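Local coordinates for conserved hypothetical protein (Nitrosomonas europaea, PDB 1XFS) that is of unknown function but belongs to the AHA1 family, whose Bet v 1-like fold is consistent with binding a hydrophobic ligand or a protein partner, at residues K36-P41 with T158-L163; P43-D48 with V62-E67; L10-K15 with A133-P138. One frame throughout, in Å; residues are numbered along the deposited sequence.

Overall arrangement
Contact 1 ties the loop after helix 32-35 to the long helix 149-167, contact 2 pairs strands 45-51 and 58-64, and contact 3 pairs strands 11-18 and 127-134. Contacts 2 and 3 lie at the two ends of one antiparallel seven-stranded sheet, their centres about 24 Å apart. Contacts 1 and 2, centres about 13 Å apart, touch: K36 and F39 pack on I46, V40 on S45 and M63. Contact 3 lies across the chain's centre from contact 1, about 21 Å between centres. Along the chain the segments of contacts 1 and 3 alternate, so both chain ends are tied in; a long C-terminal helix with an antiparallel sheet fits the helix-grip plan of the Bet v 1-like clan.

Contact 1: K36-P41 with T158-L163; sequences KKWFVP and TQLEEL
Q159 faces the 36-41 loop and meets it with both halves of its side-chain amide. Its chain, extended beyond CG, carries NE2 to the carbonyl of V40, where Q159 NE2 donates to V40 O at 2.9 Å with an N-H...O angle of 170°. The acceptor lies in the plane of the glutamine amide, yet the donor stands well above the V40 carbonyl plane, so the bond is straight at the donor and tilted at the acceptor. W38 O is also close, 3.0 Å from Q159 NE2. On the other branch, Q159 OE1 lies 3.5 Å from P41 CA and accepts from the backbone N of K42, which fixes the amide's rotation from both ends.

L160, next in the helix, runs alongside W38 in the same direction. Its CD1 sits over the five-membered ring of the indole, L160 CD1 being 3.6 Å from the centroid and 9° off the normal, a CH-pi contact; F39 CD1 is on the opposite face. L160 CB continues the cover, 3.7 Å from W38 CE3. The indole takes the position between backbone N and carbonyl carbon (chi1 73°), which sets it beside the L160 side chain, while its NE1 donates to G28 O. With an alanine here, L160 CD1 would probably face a gap where the indole lay, and G28 O would be left without this donor.

One turn later, L163 crosses the indole at about a right angle, with L163 CD2 3.8 Å from W38 CD1. The same methyl packs on K37, L163 CD2 lying 4.0 Å from K37 CB.

The contact thus binds the loop after helix 32-35 to helix 149-167, where T155 and T156 add packing against P41 and W38, while V40 and F39 lean on I46 of strand 45-51.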
loop_
_atom_site.group_PDB
_atom_site.type_symbol
_atom_site.label_atom_id
_atom_site.label_comp_id
_atom_site.label_asym_id
_atom_site.label_seq_id
_atom_site.Cartn_x
_atom_site.Cartn_y
_atom_site.Cartn_z
ATOM N N LYS A 36 20.189 10.222 -3.798
ATOM C CA LYS A 36 20.339 11.632 -3.470
ATOM C C LYS A 36 21.042 12.445 -4.550
ATOM O O LYS A 36 21.121 13.669 -4.452
ATOM C CB LYS A 36 21.081 11.791 -2.145
ATOM C CG LYS A 36 22.539 11.405 -2.192
ATOM C CD LYS A 36 23.183 11.650 -0.843
ATOM C CE LYS A 36 24.693 11.558 -0.927
ATOM N NZ LYS A 36 25.154 10.238 -1.420
ATOM N N LYS A 37 21.533 11.775 -5.586
ATOM C CA LYS A 37 22.225 12.472 -6.663
ATOM C C LYS A 37 21.464 12.580 -7.979
ATOM O O LYS A 37 22.020 13.068 -8.964
ATOM C CB LYS A 37 23.580 11.817 -6.924
ATOM C CG LYS A 37 24.554 11.970 -5.779
ATOM C CD LYS A 37 25.899 11.395 -6.137
ATOM C CE LYS A 37 26.912 11.681 -5.054
ATOM N NZ LYS A 37 28.250 11.162 -5.438
ATOM N N TRP A 38 20.208 12.143 -8.013
ATOM C CA TRP A 38 19.436 12.210 -9.254
ATOM C C TRP A 38 17.919 12.247 -9.092
ATOM O O TRP A 38 17.209 12.705 -9.985
ATOM C CB TRP A 38 19.772 11.011 -10.149
ATOM C CG TRP A 38 19.193 9.708 -9.641
ATOM C CD1 TRP A 38 19.794 8.806 -8.808
ATOM C CD2 TRP A 38 17.881 9.189 -9.912
ATOM N NE1 TRP A 38 18.939 7.761 -8.546
ATOM C CE2 TRP A 38 17.758 7.969 -9.211
ATOM C CE3 TRP A 38 16.795 9.639 -10.678
ATOM C CZ2 TRP A 38 16.595 7.188 -9.254
ATOM C CZ3 TRP A 38 15.637 8.866 -10.722
ATOM C CH2 TRP A 38 15.548 7.651 -10.012
ATOM N N PHE A 39 17.434 11.754 -7.954
ATOM C CA PHE A 39 16.002 11.660 -7.670
ATOM C C PHE A 39 15.191 12.935 -7.872
ATOM O O PHE A 39 14.007 12.874 -8.198
ATOM C CB PHE A 39 15.807 11.128 -6.246
ATOM C CG PHE A 39 14.441 10.573 -5.982
ATOM C CD1 PHE A 39 13.977 9.457 -6.678
ATOM C CD2 PHE A 39 13.625 11.147 -5.013
ATOM C CE1 PHE A 39 12.717 8.920 -6.409
ATOM C CE2 PHE A 39 12.362 10.617 -4.737
ATOM C CZ PHE A 39 11.906 9.501 -5.435
ATOM N N VAL A 40 15.821 14.088 -7.667
ATOM C CA VAL A 40 15.135 15.357 -7.865
ATOM C C VAL A 40 15.869 16.145 -8.944
ATOM O O VAL A 40 17.095 16.092 -9.044
ATOM C CB VAL A 40 15.075 16.200 -6.561
ATOM C CG1 VAL A 40 14.227 15.473 -5.522
ATOM C CG2 VAL A 40 16.476 16.451 -6.025
ATOM N N PRO A 41 15.119 16.864 -9.785
ATOM C CA PRO A 41 15.701 17.664 -10.864
ATOM C C PRO A 41 16.356 18.933 -10.339
ATOM O O PRO A 41 15.731 19.702 -9.611
ATOM C CB PRO A 41 14.500 17.953 -11.755
ATOM C CG PRO A 41 13.381 18.063 -10.761
ATOM C CD PRO A 41 13.647 16.895 -9.842
ATOM N N THR A 158 17.324 11.528 -16.872
ATOM C CA THR A 158 18.535 11.934 -17.576
ATOM C C THR A 158 19.689 12.029 -16.580
ATOM O O THR A 158 20.811 11.622 -16.875
ATOM C CB THR A 158 18.333 13.290 -18.287
ATOM O OG1 THR A 158 17.344 13.138 -19.313
ATOM C CG2 THR A 158 19.638 13.777 -18.917
ATOM N N GLN A 159 19.404 12.554 -15.391
ATOM C CA GLN A 159 20.416 12.673 -14.350
ATOM C C GLN A 159 20.854 11.290 -13.886
ATOM O O GLN A 159 22.021 11.064 -13.565
ATOM C CB GLN A 159 19.860 13.474 -13.170
ATOM C CG GLN A 159 19.543 14.914 -13.537
ATOM C CD GLN A 159 18.876 15.695 -12.419
ATOM O OE1 GLN A 159 18.656 16.900 -12.544
ATOM N NE2 GLN A 159 18.547 15.015 -11.325
ATOM N N LEU A 160 19.904 10.360 -13.850
ATOM C CA LEU A 160 20.202 8.994 -13.431
ATOM C C LEU A 160 21.183 8.335 -14.397
ATOM O O LEU A 160 22.213 7.792 -13.982
ATOM C CB LEU A 160 18.914 8.167 -13.372
ATOM C CG LEU A 160 19.065 6.669 -13.098
ATOM C CD1 LEU A 160 19.807 6.451 -11.785
ATOM C CD2 LEU A 160 17.686 6.016 -13.041
ATOM N N GLU A 161 20.864 8.384 -15.686
ATOM C CA GLU A 161 21.724 7.775 -16.690
ATOM C C GLU A 161 23.120 8.391 -16.647
ATOM O O GLU A 161 24.118 7.687 -16.777
ATOM C CB GLU A 161 21.122 7.944 -18.085
ATOM C CG GLU A 161 21.782 7.061 -19.139
ATOM C CD GLU A 161 21.202 7.263 -20.522
ATOM O OE1 GLU A 161 21.557 6.486 -21.434
ATOM O OE2 GLU A 161 20.399 8.204 -20.699
ATOM N N GLU A 162 23.183 9.704 -16.457
ATOM C CA GLU A 162 24.462 10.402 -16.396
ATOM C C GLU A 162 25.294 9.943 -15.200
ATOM O O GLU A 162 26.509 9.772 -15.298
ATOM C CB GLU A 162 24.231 11.914 -16.314
ATOM C CG GLU A 162 25.503 12.734 -16.190
ATOM C CD GLU A 162 25.221 14.218 -16.057
ATOM O OE1 GLU A 162 24.614 14.624 -15.042
ATOM O OE2 GLU A 162 25.603 14.978 -16.972
ATOM N N LEU A 163 24.625 9.742 -14.069
ATOM C CA LEU A 163 25.281 9.308 -12.845
ATOM C C LEU A 163 25.867 7.906 -12.948
ATOM O O LEU A 163 27.028 7.676 -12.602
ATOM C CB LEU A 163 24.286 9.350 -11.681
ATOM C CG LEU A 163 24.760 8.787 -10.337
ATOM C CD1 LEU A 163 25.851 9.676 -9.762
ATOM C CD2 LEU A 163 23.580 8.706 -9.371
#

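Contact 2: P43-D48 with V62-E67; sequences PWSISD and VMQDPE
W44 lays one face of its indole on the turn that follows strand 58-64. D65 CB stands 3.5 Å from the centroid of the six-membered ring, 13° off the normal, and P66 CD covers the five-membered ring on the same face at 3.8 Å from its centroid; both are CH-pi contacts. The selenomethionine at M63 bends at chi3 (66°) and brings its methyl to the benzo part of the indole, M63 CE lying 3.6 Å from W44 CE3. Beside them the two prolines touch, P43 CG to P66 CB at 3.9 Å.

Backbone pairing holds these groups in place. S45 and Q64 form an antiparallel hydrogen-bonded pair: S45 N donates to Q64 O at 3.1 Å and Q64 N to S45 O at 2.9 Å. I46 and M63 follow as a non-hydrogen-bonded pair. The chain turns a corner at S47, and two consecutive residues bond to V62, S47 N donating to V62 O at 2.8 Å and V62 N to D48 O, consistent with a beta bulge in strand 45-51.

Side chains of S45, V62 and Q64 lie on the face away from I46 and M63, and S47, at the corner, meets V62 and Q64. V62 CG1 packs on S47 CB at 3.8 Å. Farther out, K70 NZ binds both S47 OG and Q64 OE1, and the carboxylate of D65 accepts from N69 N.

The pair joins the two strands of hairpin 45-51/58-64 at the end away from their connecting turn. Strand 45-51 is outermost within the chain, strand 70-81 continues the sheet beyond 58-64, and K36, F39 and V40 pack on I46.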
loop_
_atom_site.group_PDB
_atom_site.type_symbol
_atom_site.label_atom_id
_atom_site.label_comp_id
_atom_site.label_asym_id
_atom_site.label_seq_id
_atom_site.Cartn_x
_atom_site.Cartn_y
_atom_site.Cartn_z
ATOM N N PRO A 43 17.798 22.714 -10.141
ATOM C CA PRO A 43 18.690 22.967 -9.004
ATOM C C PRO A 43 18.261 22.346 -7.678
ATOM O O PRO A 43 18.962 22.480 -6.671
ATOM C CB PRO A 43 18.737 24.491 -8.947
ATOM C CG PRO A 43 17.358 24.867 -9.368
ATOM C CD PRO A 43 17.123 23.957 -10.553
ATOM N N TRP A 44 17.111 21.676 -7.668
ATOM C CA TRP A 44 16.633 21.029 -6.447
ATOM C C TRP A 44 17.662 20.004 -6.004
ATOM O O TRP A 44 18.473 19.545 -6.805
ATOM C CB TRP A 44 15.302 20.317 -6.693
ATOM C CG TRP A 44 14.131 21.223 -6.815
ATOM C CD1 TRP A 44 13.937 22.193 -7.753
ATOM C CD2 TRP A 44 12.966 21.227 -5.983
ATOM N NE1 TRP A 44 12.721 22.801 -7.559
ATOM C CE2 TRP A 44 12.103 22.227 -6.479
ATOM C CE3 TRP A 44 12.568 20.480 -4.865
ATOM C CZ2 TRP A 44 10.861 22.502 -5.896
ATOM C CZ3 TRP A 44 11.333 20.754 -4.284
ATOM C CH2 TRP A 44 10.494 21.757 -4.803
ATOM N N SER A 45 17.623 19.642 -4.726
ATOM C CA SER A 45 18.562 18.669 -4.198
ATOM C C SER A 45 17.938 17.858 -3.072
ATOM O O SER A 45 16.820 18.140 -2.637
ATOM C CB SER A 45 19.817 19.378 -3.684
ATOM O OG SER A 45 19.487 20.310 -2.664
ATOM N N ILE A 46 18.663 16.844 -2.611
ATOM C CA ILE A 46 18.190 15.993 -1.522
ATOM C C ILE A 46 19.072 16.184 -0.297
ATOM O O ILE A 46 20.282 15.963 -0.351
ATOM C CB ILE A 46 18.208 14.512 -1.923
ATOM C CG1 ILE A 46 17.256 14.287 -3.102
ATOM C CG2 ILE A 46 17.805 13.646 -0.733
ATOM C CD1 ILE A 46 17.175 12.856 -3.565
ATOM N N SER A 47 18.450 16.588 0.808
ATOM C CA SER A 47 19.154 16.839 2.063
ATOM C C SER A 47 19.284 15.586 2.917
ATOM O O SER A 47 20.115 15.527 3.827
ATOM C CB SER A 47 18.418 17.914 2.862
ATOM O OG SER A 47 18.168 19.057 2.057
ATOM N N ASP A 48 18.456 14.588 2.630
ATOM C CA ASP A 48 18.490 13.340 3.375
ATOM C C ASP A 48 17.679 12.294 2.622
ATOM O O ASP A 48 16.724 12.616 1.917
ATOM C CB ASP A 48 17.903 13.541 4.775
ATOM C CG ASP A 48 18.329 12.454 5.752
ATOM O OD1 ASP A 48 17.856 12.474 6.905
ATOM O OD2 ASP A 48 19.145 11.590 5.372
ATOM N N VAL A 62 14.281 14.073 2.023
ATOM C CA VAL A 62 14.088 15.476 2.352
ATOM C C VAL A 62 14.529 16.253 1.128
ATOM O O VAL A 62 15.705 16.244 0.768
ATOM C CB VAL A 62 14.933 15.924 3.556
ATOM C CG1 VAL A 62 14.724 17.417 3.796
ATOM C CG2 VAL A 62 14.537 15.134 4.793
HETATM N N MSE A 63 13.565 16.894 0.478
HETATM C CA MSE A 63 13.832 17.675 -0.719
HETATM C C MSE A 63 14.016 19.150 -0.384
HETATM O O MSE A 63 13.309 19.699 0.461
HETATM C CB MSE A 63 12.673 17.520 -1.703
HETATM C CG MSE A 63 12.495 16.111 -2.234
HETATM SE SE MSE A 63 10.848 15.930 -3.217
HETATM C CE MSE A 63 11.257 17.085 -4.706
ATOM N N GLN A 64 14.973 19.786 -1.049
ATOM C CA GLN A 64 15.234 21.203 -0.836
ATOM C C GLN A 64 15.087 21.922 -2.171
ATOM O O GLN A 64 15.705 21.533 -3.169
ATOM C CB GLN A 64 16.645 21.413 -0.283
ATOM C CG GLN A 64 16.955 22.855 0.092
ATOM C CD GLN A 64 18.354 23.033 0.661
ATOM O OE1 GLN A 64 18.683 22.497 1.720
ATOM N NE2 GLN A 64 19.192 23.781 -0.053
ATOM N N ASP A 65 14.253 22.957 -2.195
ATOM C CA ASP A 65 14.040 23.712 -3.426
ATOM C C ASP A 65 15.107 24.797 -3.559
ATOM O O ASP A 65 15.899 25.007 -2.641
ATOM C CB ASP A 65 12.631 24.330 -3.463
ATOM C CG ASP A 65 12.361 25.290 -2.317
ATOM O OD1 ASP A 65 13.313 25.872 -1.779
ATOM O OD2 ASP A 65 11.175 25.475 -1.971
ATOM N N PRO A 66 15.161 25.487 -4.711
ATOM C CA PRO A 66 16.173 26.534 -4.877
ATOM C C PRO A 66 16.032 27.676 -3.882
ATOM O O PRO A 66 16.979 28.426 -3.647
ATOM C CB PRO A 66 15.980 26.975 -6.330
ATOM C CG PRO A 66 14.528 26.713 -6.572
ATOM C CD PRO A 66 14.321 25.373 -5.913
ATOM N N GLU A 67 14.850 27.801 -3.290
ATOM C CA GLU A 67 14.596 28.858 -2.315
ATOM C C GLU A 67 15.165 28.499 -0.942
ATOM O O GLU A 67 15.232 29.345 -0.048
ATOM C CB GLU A 67 13.094 29.120 -2.214
ATOM C CG GLU A 67 12.523 29.822 -3.442
ATOM C CD GLU A 67 11.016 29.704 -3.538
ATOM O OE1 GLU A 67 10.524 28.583 -3.790
ATOM O OE2 GLU A 67 10.322 30.727 -3.365
#

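Contact 3: L10-K15 with A133-P138; sequences LDLMLK and AMHNTP
L10 O receives two hydrogen bonds from H135, one from the backbone N at 3.0 Å and one from the ring, H135 ND1 to L10 O at 2.7 Å. H135 CG lies beside the backbone N (chi1 -54°), which brings both donors to the same oxygen, from opposite faces of the carbonyl plane; the oxygen lies in the imidazole plane. The second ring nitrogen is held too, H135 NE2 being hydrogen-bonded to H144 ND1. Regular pairing follows: L12 N donates to A133 O at 3.0 Å and A133 N to L12 O at 2.8 Å, with D11 and M134 the neighbouring non-hydrogen-bonded pair.

These bonds join strand 11-18, outermost in its chain, to strand 127-134 in the antiparallel sheet of the Bet v 1-like fold. T137 sits at the N-cap of helix 138-145, its hydroxyl making a weak bond to Q140 N.

Among charges, D11 OD1 forms a salt bridge with R97 of the second subunit, whose NH2 also donates to H135 O.

In packing, the D11 carboxylate lies alongside the M134 side chain, D11 OD1 3.3 Å from M134 CA. L10 CD2 lies against the T137-P138 peptide, 3.2 Å from T137 C, and also meets the P138 ring. L12 CD1 rests 3.9 Å from H135 CE1.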
loop_
_atom_site.group_PDB
_atom_site.type_symbol
_atom_site.label_atom_id
_atom_site.label_comp_id
_atom_site.label_asym_id
_atom_site.label_seq_id
_atom_site.Cartn_x
_atom_site.Cartn_y
_atom_site.Cartn_z
ATOM N N LEU A 10 -6.352 8.951 -14.620
ATOM C CA LEU A 10 -5.670 9.037 -13.332
ATOM C C LEU A 10 -4.168 8.809 -13.338
ATOM O O LEU A 10 -3.497 9.140 -12.364
ATOM C CB LEU A 10 -6.294 8.025 -12.371
ATOM C CG LEU A 10 -7.821 8.035 -12.277
ATOM C CD1 LEU A 10 -8.302 6.838 -11.465
ATOM C CD2 LEU A 10 -8.266 9.339 -11.650
ATOM N N ASP A 11 -3.634 8.257 -14.423
ATOM C CA ASP A 11 -2.209 7.947 -14.465
ATOM C C ASP A 11 -1.373 8.713 -15.471
ATOM O O ASP A 11 -1.857 9.116 -16.528
ATOM C CB ASP A 11 -2.026 6.449 -14.727
ATOM C CG ASP A 11 -2.853 5.591 -13.792
ATOM O OD1 ASP A 11 -2.990 5.981 -12.617
ATOM O OD2 ASP A 11 -3.353 4.537 -14.233
ATOM N N LEU A 12 -0.108 8.908 -15.124
ATOM C CA LEU A 12 0.837 9.577 -16.005
ATOM C C LEU A 12 1.984 8.592 -16.202
ATOM O O LEU A 12 2.470 7.996 -15.237
ATOM C CB LEU A 12 1.341 10.879 -15.378
ATOM C CG LEU A 12 0.283 11.979 -15.206
ATOM C CD1 LEU A 12 0.910 13.187 -14.519
ATOM C CD2 LEU A 12 -0.290 12.373 -16.567
HETATM N N MSE A 13 2.408 8.403 -17.449
HETATM C CA MSE A 13 3.483 7.457 -17.731
HETATM C C MSE A 13 4.674 8.096 -18.441
HETATM O O MSE A 13 4.538 9.111 -19.124
HETATM C CB MSE A 13 2.949 6.296 -18.577
HETATM C CG MSE A 13 3.941 5.152 -18.769
HETATM SE SE MSE A 13 3.235 3.651 -19.767
HETATM C CE MSE A 13 3.899 4.118 -21.521
ATOM N N LEU A 14 5.842 7.488 -18.264
ATOM C CA LEU A 14 7.076 7.957 -18.883
ATOM C C LEU A 14 7.936 6.754 -19.256
ATOM O O LEU A 14 8.207 5.902 -18.416
ATOM C CB LEU A 14 7.841 8.861 -17.912
ATOM C CG LEU A 14 9.151 9.489 -18.394
ATOM C CD1 LEU A 14 8.891 10.399 -19.585
ATOM C CD2 LEU A 14 9.778 10.280 -17.257
ATOM N N LYS A 15 8.353 6.673 -20.517
ATOM C CA LYS A 15 9.192 5.559 -20.956
ATOM C C LYS A 15 10.518 6.087 -21.494
ATOM O O LYS A 15 10.541 7.025 -22.289
ATOM C CB LYS A 15 8.487 4.741 -22.043
ATOM C CG LYS A 15 9.211 3.441 -22.395
ATOM C CD LYS A 15 8.470 2.632 -23.454
ATOM C CE LYS A 15 8.533 3.302 -24.817
ATOM N NZ LYS A 15 9.935 3.429 -25.300
ATOM N N ALA A 133 2.940 7.058 -12.641
ATOM C CA ALA A 133 2.522 7.694 -11.401
ATOM C C ALA A 133 1.007 7.584 -11.361
ATOM O O ALA A 133 0.314 8.107 -12.241
ATOM C CB ALA A 133 2.956 9.158 -11.370
HETATM N N MSE A 134 0.504 6.879 -10.348
HETATM C CA MSE A 134 -0.933 6.654 -10.180
HETATM C C MSE A 134 -1.527 7.669 -9.210
HETATM O O MSE A 134 -0.994 7.883 -8.124
HETATM C CB MSE A 134 -1.185 5.241 -9.641
HETATM C CG MSE A 134 -0.599 4.130 -10.477
HETATM SE SE MSE A 134 -0.823 2.426 -9.560
HETATM C CE MSE A 134 -2.619 2.091 -10.056
ATOM N N HIS A 135 -2.632 8.293 -9.610
ATOM C CA HIS A 135 -3.293 9.279 -8.765
ATOM C C HIS A 135 -4.678 8.809 -8.350
ATOM O O HIS A 135 -5.208 7.856 -8.917
ATOM C CB HIS A 135 -3.393 10.613 -9.499
ATOM C CG HIS A 135 -2.080 11.103 -10.009
ATOM N ND1 HIS A 135 -1.569 10.718 -11.228
ATOM C CD2 HIS A 135 -1.137 11.888 -9.434
ATOM C CE1 HIS A 135 -0.364 11.242 -11.382
ATOM N NE2 HIS A 135 -0.081 11.952 -10.307
ATOM N N ASN A 136 -5.270 9.485 -7.367
ATOM C CA ASN A 136 -6.582 9.094 -6.879
ATOM C C ASN A 136 -7.754 9.714 -7.631
ATOM O O ASN A 136 -8.843 9.144 -7.653
ATOM C CB ASN A 136 -6.697 9.379 -5.364
ATOM C CG ASN A 136 -6.308 10.807 -4.985
ATOM O OD1 ASN A 136 -5.851 11.053 -3.864
ATOM N ND2 ASN A 136 -6.503 11.750 -5.898
ATOM N N THR A 137 -7.523 10.853 -8.274
ATOM C CA THR A 137 -8.583 11.544 -9.007
ATOM C C THR A 137 -8.028 12.255 -10.236
ATOM O O THR A 137 -6.828 12.524 -10.324
ATOM C CB THR A 137 -9.255 12.603 -8.124
ATOM O OG1 THR A 137 -8.263 13.528 -7.666
ATOM C CG2 THR A 137 -9.926 11.953 -6.921
ATOM N N PRO A 138 -8.900 12.571 -11.208
ATOM C CA PRO A 138 -8.447 13.259 -12.422
ATOM C C PRO A 138 -7.841 14.621 -12.084
ATOM O O PRO A 138 -6.866 15.053 -12.705
ATOM C CB PRO A 138 -9.731 13.388 -13.243
ATOM C CG PRO A 138 -10.525 12.189 -12.824
ATOM C CD PRO A 138 -10.315 12.180 -11.326
#